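Local coordinates for protein nickel-dependent hydrogenase large subunit (Allochromatium vinosum, PDB 3MYR) that catalyses the reversible splitting of dihydrogen at a nickel-iron centre, passing the electrons to an acceptor, as the large subunit of a heterodimeric hydrogenase, at residues H112-W116 with V117-S121; L123-P127 with R128-E132; H190-E193 with A194-W197; V256-P259 with D260-I264. All coordinates share one frame; numbering follows the deposited sequence.

Overall arrangement
All four interactions are local contacts; each is closed within neighbouring residues, and none nests with or crosses another. Following the chain, interaction 1 (112-121) closes the turn that leads from helix 86-112 into helix 119-122. Interaction 2 (123-132) comes next and starts helix 127-137; its centre is about 16 Å from that of interaction 1. Interaction 3 (190-197) lies within helix 181-201, and interaction 4 (256-264) within helix 236-265. Interaction 4 joins interactions 1 and 3: Ile264 packs on Trp116 and Val117, and Val256 packs on His190. Interaction 2 stays apart from these, and its Ala125 and Thr130 meet helix 181-201 before residue 190.

Interaction 1: residues H112-W116 with V117-S121; sequences HALDW and VDVVS
Val117 meets the turn before it through its backbone N and its side chain. Val117 N donates to Ala113 O at 2.8 Å, with an N-H...O angle of 136°. The same oxygen also accepts from Trp116 N, so two successive amides share one carbonyl. The CG2 branch of Val117 stands anti to its own carbonyl carbon. That brings CG2 to 3.5 Å from Ala113 O, while Ala113 CB lies 4.5 Å from the same methyl.

Leu114 reaches further along the chain. Its CB starts away from 117-121, but the CD2 methyl ends 3.7 Å from Val119 CG2. The two side chains cross at a slant, methyl against methyl. Trp116 touches the next residue mainly through its CB, 3.3 Å from Val117 N, and its indole leads away. There Trp116 NE1 lies over one face of the His112 ring, and Tyr268 and Trp271 pack edge-to-face with the indole. Val117 itself rests on Asn184 and Ala187 of helix 181-201.

Just beyond, Asp118 OD1 accepts from Ser121 N at 3.2 Å, from above the carboxylate plane, and weakly from Val120 N. Asp118 OD2 is bonded to Gly173 N. The arrangement is a single helical turn at 113-115, after helix 86-112, and then an aspartate N-cap that starts helix 119-122.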
loop_
_atom_site.group_PDB
_atom_site.type_symbol
_atom_site.label_atom_id
_atom_site.label_comp_id
_atom_site.label_asym_id
_atom_site.label_seq_id
_atom_site.Cartn_x
_atom_site.Cartn_y
_atom_site.Cartn_z
ATOM N N HIS B 112 -2.752 -11.944 5.720
ATOM C CA HIS B 112 -3.645 -12.351 6.785
ATOM C C HIS B 112 -3.608 -13.880 6.955
ATOM O O HIS B 112 -3.618 -14.396 8.083
ATOM C CB HIS B 112 -5.120 -11.937 6.432
ATOM C CG HIS B 112 -6.017 -11.733 7.641
ATOM N ND1 HIS B 112 -5.610 -11.959 8.943
ATOM C CD2 HIS B 112 -7.299 -11.307 7.729
ATOM C CE1 HIS B 112 -6.589 -11.629 9.788
ATOM N NE2 HIS B 112 -7.612 -11.199 9.068
ATOM N N ALA B 113 -3.540 -14.619 5.857
ATOM C CA ALA B 113 -3.918 -16.043 5.889
ATOM C C ALA B 113 -3.010 -16.894 6.838
ATOM O O ALA B 113 -3.516 -17.850 7.488
ATOM C CB ALA B 113 -3.905 -16.593 4.526
ATOM N N LEU B 114 -1.723 -16.510 6.996
ATOM C CA LEU B 114 -0.836 -17.266 7.889
ATOM C C LEU B 114 -1.203 -17.180 9.378
ATOM O O LEU B 114 -0.638 -17.932 10.199
ATOM C CB LEU B 114 0.642 -16.943 7.696
ATOM C CG LEU B 114 1.191 -17.270 6.288
ATOM C CD1 LEU B 114 2.703 -16.950 6.195
ATOM C CD2 LEU B 114 0.913 -18.724 5.858
ATOM N N ASP B 115 -2.144 -16.294 9.720
ATOM C CA ASP B 115 -2.775 -16.313 11.045
ATOM C C ASP B 115 -3.749 -17.477 11.244
ATOM O O ASP B 115 -4.126 -17.788 12.381
ATOM C CB ASP B 115 -3.542 -15.014 11.391
ATOM C CG ASP B 115 -2.637 -13.756 11.409
ATOM O OD1 ASP B 115 -3.166 -12.588 11.349
ATOM O OD2 ASP B 115 -1.401 -13.933 11.404
ATOM N N TRP B 116 -4.248 -18.041 10.167
ATOM C CA TRP B 116 -5.397 -18.950 10.248
ATOM C C TRP B 116 -4.977 -20.292 9.677
ATOM O O TRP B 116 -5.693 -21.283 9.862
ATOM C CB TRP B 116 -6.585 -18.452 9.388
ATOM C CG TRP B 116 -7.002 -17.056 9.620
ATOM C CD1 TRP B 116 -6.667 -15.944 8.867
ATOM C CD2 TRP B 116 -7.799 -16.578 10.715
ATOM N NE1 TRP B 116 -7.240 -14.828 9.424
ATOM C CE2 TRP B 116 -7.919 -15.179 10.562
ATOM C CE3 TRP B 116 -8.425 -17.206 11.814
ATOM C CZ2 TRP B 116 -8.659 -14.382 11.470
ATOM C CZ3 TRP B 116 -9.137 -16.424 12.718
ATOM C CH2 TRP B 116 -9.238 -15.017 12.547
ATOM N N VAL B 117 -3.937 -20.271 8.826
ATOM C CA VAL B 117 -3.488 -21.434 8.052
ATOM C C VAL B 117 -2.138 -21.893 8.593
ATOM O O VAL B 117 -1.204 -21.085 8.728
ATOM C CB VAL B 117 -3.316 -21.050 6.564
ATOM C CG1 VAL B 117 -2.538 -22.111 5.785
ATOM C CG2 VAL B 117 -4.696 -20.759 5.920
ATOM N N ASP B 118 -2.050 -23.169 8.953
ATOM C CA ASP B 118 -0.809 -23.752 9.469
ATOM C C ASP B 118 -0.042 -24.442 8.321
ATOM O O ASP B 118 -0.429 -25.495 7.816
ATOM C CB ASP B 118 -1.174 -24.731 10.591
ATOM C CG ASP B 118 0.057 -25.320 11.305
ATOM O OD1 ASP B 118 1.147 -25.354 10.701
ATOM O OD2 ASP B 118 -0.098 -25.836 12.441
ATOM N N VAL B 119 1.065 -23.867 7.919
ATOM C CA VAL B 119 1.783 -24.397 6.790
ATOM C C VAL B 119 2.434 -25.753 7.058
ATOM O O VAL B 119 2.533 -26.569 6.155
ATOM C CB VAL B 119 2.887 -23.391 6.380
ATOM C CG1 VAL B 119 3.805 -24.071 5.355
ATOM C CG2 VAL B 119 2.176 -22.167 5.737
ATOM N N VAL B 120 2.833 -26.003 8.306
ATOM C CA VAL B 120 3.409 -27.325 8.636
ATOM C C VAL B 120 2.371 -28.431 8.584
ATOM O O VAL B 120 2.620 -29.552 8.049
ATOM C CB VAL B 120 4.138 -27.301 10.012
ATOM C CG1 VAL B 120 4.607 -28.752 10.460
ATOM C CG2 VAL B 120 5.364 -26.349 9.892
ATOM N N SER B 121 1.184 -28.122 9.097
ATOM C CA SER B 121 0.065 -29.052 8.980
ATOM C C SER B 121 -0.281 -29.405 7.497
ATOM O O SER B 121 -0.595 -30.539 7.223
ATOM C CB SER B 121 -1.146 -28.480 9.751
ATOM O OG SER B 121 -2.319 -29.129 9.325
#

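Interaction 2: residues L123-P127 with R128-E132; sequences LSADP and RATSE
Asp126 and Ala129 meet in an aspartate N-cap, which opens helix 127-137. The carboxylate of Asp126 reaches forward over the start of the first turn, with CG anti to the backbone N (chi1 171°). OD1 then accepts from Ala129 N at 3.2 Å, from well above the carboxylate plane. The same oxygen also lies 3.6 Å from Ala129 CB. Pro127 follows as the first residue of the helix, a place where a proline ring costs no helix bond, and its O accepts from Ser131 N at 3.0 Å.

Thr130 folds back on the cap. Its OG1 sits beside its own backbone N, chi1 -58°, which leaves OG1 facing Asp126 O. Both Thr130 N and Thr130 OG1 donate to that oxygen; the amide comes nearly in line with the carbonyl, and the hydroxyl comes from above its plane. Ala125 CB touches OG1 from the loop side, while Leu185 and Phe148 pack on the Thr130 side chain from helices 181-201 and 145-160. A valine at Thr130 would probably leave Asp126 O with the amide alone of these two donors and set a methyl against that oxygen.

Arg128 runs alongside Asp126, pointing the same way, but its chain bends at chi3 and the charged groups do not touch. Asp126 OD1 and Arg128 NE remain 5.9 Å apart.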
loop_
_atom_site.group_PDB
_atom_site.type_symbol
_atom_site.label_atom_id
_atom_site.label_comp_id
_atom_site.label_asym_id
_atom_site.label_seq_id
_atom_site.Cartn_x
_atom_site.Cartn_y
_atom_site.Cartn_z
ATOM N N LEU B 123 1.705 -30.108 5.208
ATOM C CA LEU B 123 2.592 -31.216 4.802
ATOM C C LEU B 123 2.041 -32.579 5.110
ATOM O O LEU B 123 2.547 -33.559 4.584
ATOM C CB LEU B 123 3.955 -31.108 5.505
ATOM C CG LEU B 123 4.679 -29.750 5.273
ATOM C CD1 LEU B 123 6.079 -29.845 5.931
ATOM C CD2 LEU B 123 4.770 -29.460 3.767
ATOM N N SER B 124 1.023 -32.659 5.965
ATOM C CA SER B 124 0.397 -33.945 6.341
ATOM C C SER B 124 -0.825 -34.280 5.482
ATOM O O SER B 124 -1.429 -35.322 5.680
ATOM C CB SER B 124 -0.214 -33.828 7.777
ATOM O OG SER B 124 0.829 -33.911 8.652
ATOM N N ALA B 125 -1.288 -33.335 4.676
ATOM C CA ALA B 125 -2.563 -33.527 3.952
ATOM C C ALA B 125 -2.456 -34.654 2.972
ATOM O O ALA B 125 -1.387 -34.911 2.382
ATOM C CB ALA B 125 -2.958 -32.249 3.211
ATOM N N ASP B 126 -3.571 -35.311 2.762
ATOM C CA ASP B 126 -3.666 -36.226 1.659
ATOM C C ASP B 126 -4.006 -35.375 0.408
ATOM O O ASP B 126 -5.019 -34.675 0.411
ATOM C CB ASP B 126 -4.772 -37.252 1.976
ATOM C CG ASP B 126 -5.125 -38.169 0.752
ATOM O OD1 ASP B 126 -6.302 -38.465 0.513
ATOM O OD2 ASP B 126 -4.243 -38.659 0.040
ATOM N N PRO B 127 -3.232 -35.541 -0.692
ATOM C CA PRO B 127 -3.431 -34.707 -1.868
ATOM C C PRO B 127 -4.815 -34.939 -2.492
ATOM O O PRO B 127 -5.469 -33.994 -2.887
ATOM C CB PRO B 127 -2.312 -35.141 -2.823
ATOM C CG PRO B 127 -1.162 -35.576 -1.846
ATOM C CD PRO B 127 -1.939 -36.266 -0.698
ATOM N N ARG B 128 -5.271 -36.167 -2.472
ATOM C CA ARG B 128 -6.585 -36.479 -2.990
ATOM C C ARG B 128 -7.733 -35.861 -2.203
ATOM O O ARG B 128 -8.653 -35.325 -2.786
ATOM C CB ARG B 128 -6.812 -37.981 -3.150
ATOM C CG ARG B 128 -8.186 -38.230 -3.734
ATOM C CD ARG B 128 -8.491 -39.730 -4.024
ATOM N NE ARG B 128 -7.528 -40.301 -4.981
ATOM C CZ ARG B 128 -7.532 -40.060 -6.298
ATOM N NH1 ARG B 128 -8.469 -39.268 -6.850
ATOM N NH2 ARG B 128 -6.582 -40.601 -7.062
ATOM N N ALA B 129 -7.692 -35.954 -0.875
ATOM C CA ALA B 129 -8.698 -35.316 -0.036
ATOM C C ALA B 129 -8.644 -33.796 -0.225
ATOM O O ALA B 129 -9.685 -33.097 -0.165
ATOM C CB ALA B 129 -8.498 -35.719 1.477
ATOM N N THR B 130 -7.459 -33.244 -0.469
ATOM C CA THR B 130 -7.344 -31.794 -0.627
ATOM C C THR B 130 -8.082 -31.377 -1.920
ATOM O O THR B 130 -8.793 -30.377 -1.946
ATOM C CB THR B 130 -5.880 -31.342 -0.750
ATOM O OG1 THR B 130 -5.171 -31.773 0.411
ATOM C CG2 THR B 130 -5.756 -29.839 -0.854
ATOM N N SER B 131 -7.944 -32.215 -2.949
ATOM C CA SER B 131 -8.643 -32.014 -4.207
ATOM C C SER B 131 -10.165 -32.123 -4.022
ATOM O O SER B 131 -10.888 -31.255 -4.495
ATOM C CB SER B 131 -8.156 -33.051 -5.221
ATOM O OG SER B 131 -8.954 -33.026 -6.372
ATOM N N GLU B 132 -10.646 -33.154 -3.298
ATOM C CA GLU B 132 -12.103 -33.260 -3.018
ATOM C C GLU B 132 -12.645 -32.021 -2.304
ATOM O O GLU B 132 -13.724 -31.539 -2.641
ATOM C CB GLU B 132 -12.469 -34.550 -2.227
ATOM C CG GLU B 132 -12.065 -35.804 -2.930
ATOM C CD GLU B 132 -12.971 -36.176 -4.129
ATOM O OE1 GLU B 132 -12.758 -37.258 -4.732
ATOM O OE2 GLU B 132 -13.952 -35.434 -4.389
HETATM O O HOH W 1 -3.641 -39.087 -2.264
#

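Interaction 3: residues H190-E193 with A194-W197; sequences HYLE and ALAW
Tyr191 and Leu195 pack one turn apart on the same side of their helix. The CG of Tyr191 lies anti to its backbone N, chi1 177°, and the ring stands out from the helix while the Leu195 side chain leans back toward it. Tyr191 CE2 stands 4.2 Å from Leu195 CD1, which approaches the ring obliquely. Leu192 flanks the same methyl: Leu192 CD2 is 4.4 Å from Leu195 CD1. These three side chains form an apolar strip toward the small subunit HydA, where Leu45 of that chain packs on Tyr191 and Glu30 of that chain on Leu192 and Leu195.

Glu193 and Trp197 turn elsewhere. The Glu193 chain bends at chi2, and its carboxylate is held by Tyr147 and by a salt bridge to Lys142. Trp197 touches Glu193 through its CB, 3.4 Å from Glu193 O, and the indole then leads away. At its edge, in the ring plane, lies Ala194 O.

The backbone between them is bonded along the turn. Ala194 N donates to His190 O and Trp197 N to Glu193 O, both at 2.8 Å. The bond from Ala196 N to Leu192 O is longer and weak. The methyl of Ala194 lies 3.4 Å from His190 O. The pattern is that of a regular alpha helix at the subunit interface, with i to i+4 bonds, packed on its other sides against helices 86-112 and 236-265.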
loop_
_atom_site.group_PDB
_atom_site.type_symbol
_atom_site.label_atom_id
_atom_site.label_comp_id
_atom_site.label_asym_id
_atom_site.label_seq_id
_atom_site.Cartn_x
_atom_site.Cartn_y
_atom_site.Cartn_z
ATOM N N HIS B 190 -3.420 -21.799 -2.918
ATOM C CA HIS B 190 -4.060 -20.565 -3.382
ATOM C C HIS B 190 -3.216 -19.326 -3.131
ATOM O O HIS B 190 -3.254 -18.363 -3.916
ATOM C CB HIS B 190 -5.435 -20.386 -2.750
ATOM C CG HIS B 190 -6.424 -21.425 -3.175
ATOM N ND1 HIS B 190 -6.189 -22.318 -4.218
ATOM C CD2 HIS B 190 -7.667 -21.689 -2.725
ATOM C CE1 HIS B 190 -7.244 -23.109 -4.353
ATOM N NE2 HIS B 190 -8.167 -22.716 -3.494
ATOM N N TYR B 191 -2.491 -19.343 -2.019
ATOM C CA TYR B 191 -1.483 -18.310 -1.728
ATOM C C TYR B 191 -0.530 -18.157 -2.927
ATOM O O TYR B 191 -0.202 -17.035 -3.363
ATOM C CB TYR B 191 -0.735 -18.723 -0.453
ATOM C CG TYR B 191 0.424 -17.840 0.030
ATOM C CD1 TYR B 191 0.310 -17.094 1.224
ATOM C CD2 TYR B 191 1.651 -17.849 -0.620
ATOM C CE1 TYR B 191 1.396 -16.339 1.744
ATOM C CE2 TYR B 191 2.731 -17.067 -0.152
ATOM C CZ TYR B 191 2.618 -16.351 1.050
ATOM O OH TYR B 191 3.701 -15.612 1.525
ATOM N N LEU B 192 -0.092 -19.274 -3.465
ATOM C CA LEU B 192 0.859 -19.232 -4.579
ATOM C C LEU B 192 0.154 -18.803 -5.884
ATOM O O LEU B 192 0.736 -18.067 -6.685
ATOM C CB LEU B 192 1.505 -20.607 -4.770
ATOM C CG LEU B 192 2.527 -20.986 -3.678
ATOM C CD1 LEU B 192 2.839 -22.433 -3.797
ATOM C CD2 LEU B 192 3.831 -20.168 -3.749
ATOM N N GLU B 193 -1.069 -19.298 -6.123
ATOM C CA GLU B 193 -1.789 -18.819 -7.297
ATOM C C GLU B 193 -2.060 -17.307 -7.194
ATOM O O GLU B 193 -2.038 -16.604 -8.201
ATOM C CB GLU B 193 -3.131 -19.548 -7.472
ATOM C CG GLU B 193 -3.032 -21.036 -7.591
ATOM C CD GLU B 193 -2.303 -21.431 -8.916
ATOM O OE1 GLU B 193 -2.408 -20.648 -9.903
ATOM O OE2 GLU B 193 -1.584 -22.478 -8.943
ATOM N N ALA B 194 -2.356 -16.802 -5.996
ATOM C CA ALA B 194 -2.615 -15.377 -5.829
ATOM C C ALA B 194 -1.392 -14.546 -6.180
ATOM O O ALA B 194 -1.566 -13.438 -6.702
ATOM C CB ALA B 194 -3.131 -15.028 -4.365
ATOM N N LEU B 195 -0.156 -15.056 -5.939
ATOM C CA LEU B 195 0.988 -14.259 -6.353
ATOM C C LEU B 195 1.061 -14.174 -7.883
ATOM O O LEU B 195 1.433 -13.134 -8.396
ATOM C CB LEU B 195 2.344 -14.825 -5.857
ATOM C CG LEU B 195 2.571 -14.790 -4.382
ATOM C CD1 LEU B 195 3.733 -15.791 -4.057
ATOM C CD2 LEU B 195 2.911 -13.316 -4.039
ATOM N N ALA B 196 0.810 -15.276 -8.614
ATOM C CA ALA B 196 0.852 -15.215 -10.094
ATOM C C ALA B 196 -0.315 -14.321 -10.608
ATOM O O ALA B 196 -0.166 -13.539 -11.537
ATOM C CB ALA B 196 0.739 -16.608 -10.698
ATOM N N TRP B 197 -1.486 -14.475 -10.006
ATOM C CA TRP B 197 -2.634 -13.701 -10.456
ATOM C C TRP B 197 -2.421 -12.181 -10.215
ATOM O O TRP B 197 -2.726 -11.323 -11.081
ATOM C CB TRP B 197 -3.904 -14.190 -9.677
ATOM C CG TRP B 197 -5.067 -13.266 -9.865
ATOM C CD1 TRP B 197 -6.018 -13.295 -10.882
ATOM C CD2 TRP B 197 -5.401 -12.148 -9.016
ATOM N NE1 TRP B 197 -6.923 -12.260 -10.667
ATOM C CE2 TRP B 197 -6.586 -11.585 -9.512
ATOM C CE3 TRP B 197 -4.848 -11.631 -7.825
ATOM C CZ2 TRP B 197 -7.163 -10.438 -8.938
ATOM C CZ3 TRP B 197 -5.375 -10.461 -7.299
ATOM C CH2 TRP B 197 -6.567 -9.909 -7.828
#

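Interaction 4: residues V256-P259 with D260-I264; sequences VYVP and DTLAI
The backbone of 256-264 is helical but kinked at Pro259, whose N makes no bond to the turn before, while Ala263 N donates to Pro259 O at 2.9 Å. Asp260 lies alongside Val256, both side chains pointing the same way. Its CG sits beside its own backbone N, chi1 -78°. Val256 O lies 3.1 Å from Asp260 CG; it and the carboxylate oxygens are all acceptors, and Val256 O takes its bond from Asp260 N. OD2 is bonded to Tyr109 OH of helix 86-112. A leucine in place of Asp260 would probably leave the Tyr109 hydroxyl without this partner and turn an apolar side chain to Val256 O.

This is a proline-kinked stretch of helix 236-265. The Tyr257 ring lies among helices 86-112 and 426-456, against His104, Val105, Ala434 and Ser437. Thr261 crosses it at a slant, with OG1 3.4 Å from Tyr257 CE1. That hydroxyl stands beside its own backbone N and donates to Tyr257 O at 3.0 Å, from above the carbonyl plane. Thr261 N donates to the same oxygen, nearly in line with the carbonyl. On another side of the helix, Val258 CG1 meets Leu262 CD1 at 4.2 Å.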
loop_
_atom_site.group_PDB
_atom_site.type_symbol
_atom_site.label_atom_id
_atom_site.label_comp_id
_atom_site.label_asym_id
_atom_site.label_seq_id
_atom_site.Cartn_x
_atom_site.Cartn_y
_atom_site.Cartn_z
ATOM N N VAL B 256 -11.804 -18.173 -6.187
ATOM C CA VAL B 256 -10.732 -18.526 -5.254
ATOM C C VAL B 256 -10.916 -17.760 -3.903
ATOM O O VAL B 256 -11.102 -18.370 -2.862
ATOM C CB VAL B 256 -9.314 -18.250 -5.850
ATOM C CG1 VAL B 256 -8.198 -18.661 -4.906
ATOM C CG2 VAL B 256 -9.143 -18.941 -7.260
ATOM N N TYR B 257 -10.846 -16.436 -3.939
ATOM C CA TYR B 257 -10.823 -15.624 -2.729
ATOM C C TYR B 257 -12.150 -15.775 -1.896
ATOM O O TYR B 257 -12.118 -16.075 -0.726
ATOM C CB TYR B 257 -10.637 -14.175 -3.168
ATOM C CG TYR B 257 -10.685 -13.124 -2.057
ATOM C CD1 TYR B 257 -10.357 -13.443 -0.729
ATOM C CD2 TYR B 257 -11.004 -11.787 -2.350
ATOM C CE1 TYR B 257 -10.391 -12.465 0.271
ATOM C CE2 TYR B 257 -11.004 -10.797 -1.376
ATOM C CZ TYR B 257 -10.703 -11.146 -0.066
ATOM O OH TYR B 257 -10.732 -10.153 0.910
ATOM N N VAL B 258 -13.313 -15.496 -2.492
ATOM C CA VAL B 258 -14.502 -15.515 -1.681
ATOM C C VAL B 258 -14.801 -16.936 -1.117
ATOM O O VAL B 258 -15.161 -17.046 0.044
ATOM C CB VAL B 258 -15.726 -14.957 -2.456
ATOM C CG1 VAL B 258 -17.013 -15.121 -1.647
ATOM C CG2 VAL B 258 -15.480 -13.525 -2.869
ATOM N N PRO B 259 -14.756 -18.010 -1.953
ATOM C CA PRO B 259 -15.089 -19.311 -1.343
ATOM C C PRO B 259 -14.071 -19.754 -0.240
ATOM O O PRO B 259 -14.482 -20.371 0.766
ATOM C CB PRO B 259 -15.059 -20.290 -2.544
ATOM C CG PRO B 259 -15.351 -19.387 -3.759
ATOM C CD PRO B 259 -14.549 -18.130 -3.419
ATOM N N ASP B 260 -12.790 -19.380 -0.392
ATOM C CA ASP B 260 -11.766 -19.708 0.638
ATOM C C ASP B 260 -12.069 -18.955 1.902
ATOM O O ASP B 260 -12.023 -19.532 2.957
ATOM C CB ASP B 260 -10.349 -19.272 0.238
ATOM C CG ASP B 260 -9.693 -20.219 -0.772
ATOM O OD1 ASP B 260 -10.305 -21.247 -1.172
ATOM O OD2 ASP B 260 -8.545 -19.936 -1.163
ATOM N N THR B 261 -12.449 -17.689 1.791
ATOM C CA THR B 261 -12.774 -16.907 3.008
ATOM C C THR B 261 -13.950 -17.573 3.769
ATOM O O THR B 261 -13.914 -17.703 5.002
ATOM C CB THR B 261 -13.169 -15.447 2.612
ATOM O OG1 THR B 261 -12.037 -14.835 1.981
ATOM C CG2 THR B 261 -13.469 -14.640 3.825
ATOM N N LEU B 262 -14.984 -17.973 3.022
ATOM C CA LEU B 262 -16.148 -18.595 3.647
ATOM C C LEU B 262 -15.836 -19.964 4.256
ATOM O O LEU B 262 -16.235 -20.197 5.392
ATOM C CB LEU B 262 -17.381 -18.683 2.708
ATOM C CG LEU B 262 -17.861 -17.351 2.084
ATOM C CD1 LEU B 262 -19.077 -17.565 1.109
ATOM C CD2 LEU B 262 -18.192 -16.299 3.103
ATOM N N ALA B 263 -15.128 -20.842 3.530
ATOM C CA ALA B 263 -14.765 -22.167 4.041
ATOM C C ALA B 263 -13.900 -22.018 5.318
ATOM O O ALA B 263 -14.140 -22.718 6.293
ATOM C CB ALA B 263 -13.998 -22.989 3.005
ATOM N N ILE B 264 -12.920 -21.114 5.304
ATOM C CA ILE B 264 -12.035 -20.901 6.494
ATOM C C ILE B 264 -12.799 -20.314 7.692
ATOM O O ILE B 264 -12.684 -20.829 8.819
ATOM C CB ILE B 264 -10.788 -20.068 6.142
ATOM C CG1 ILE B 264 -9.838 -20.954 5.328
ATOM C CG2 ILE B 264 -10.013 -19.571 7.403
ATOM C CD1 ILE B 264 -8.742 -20.177 4.589
#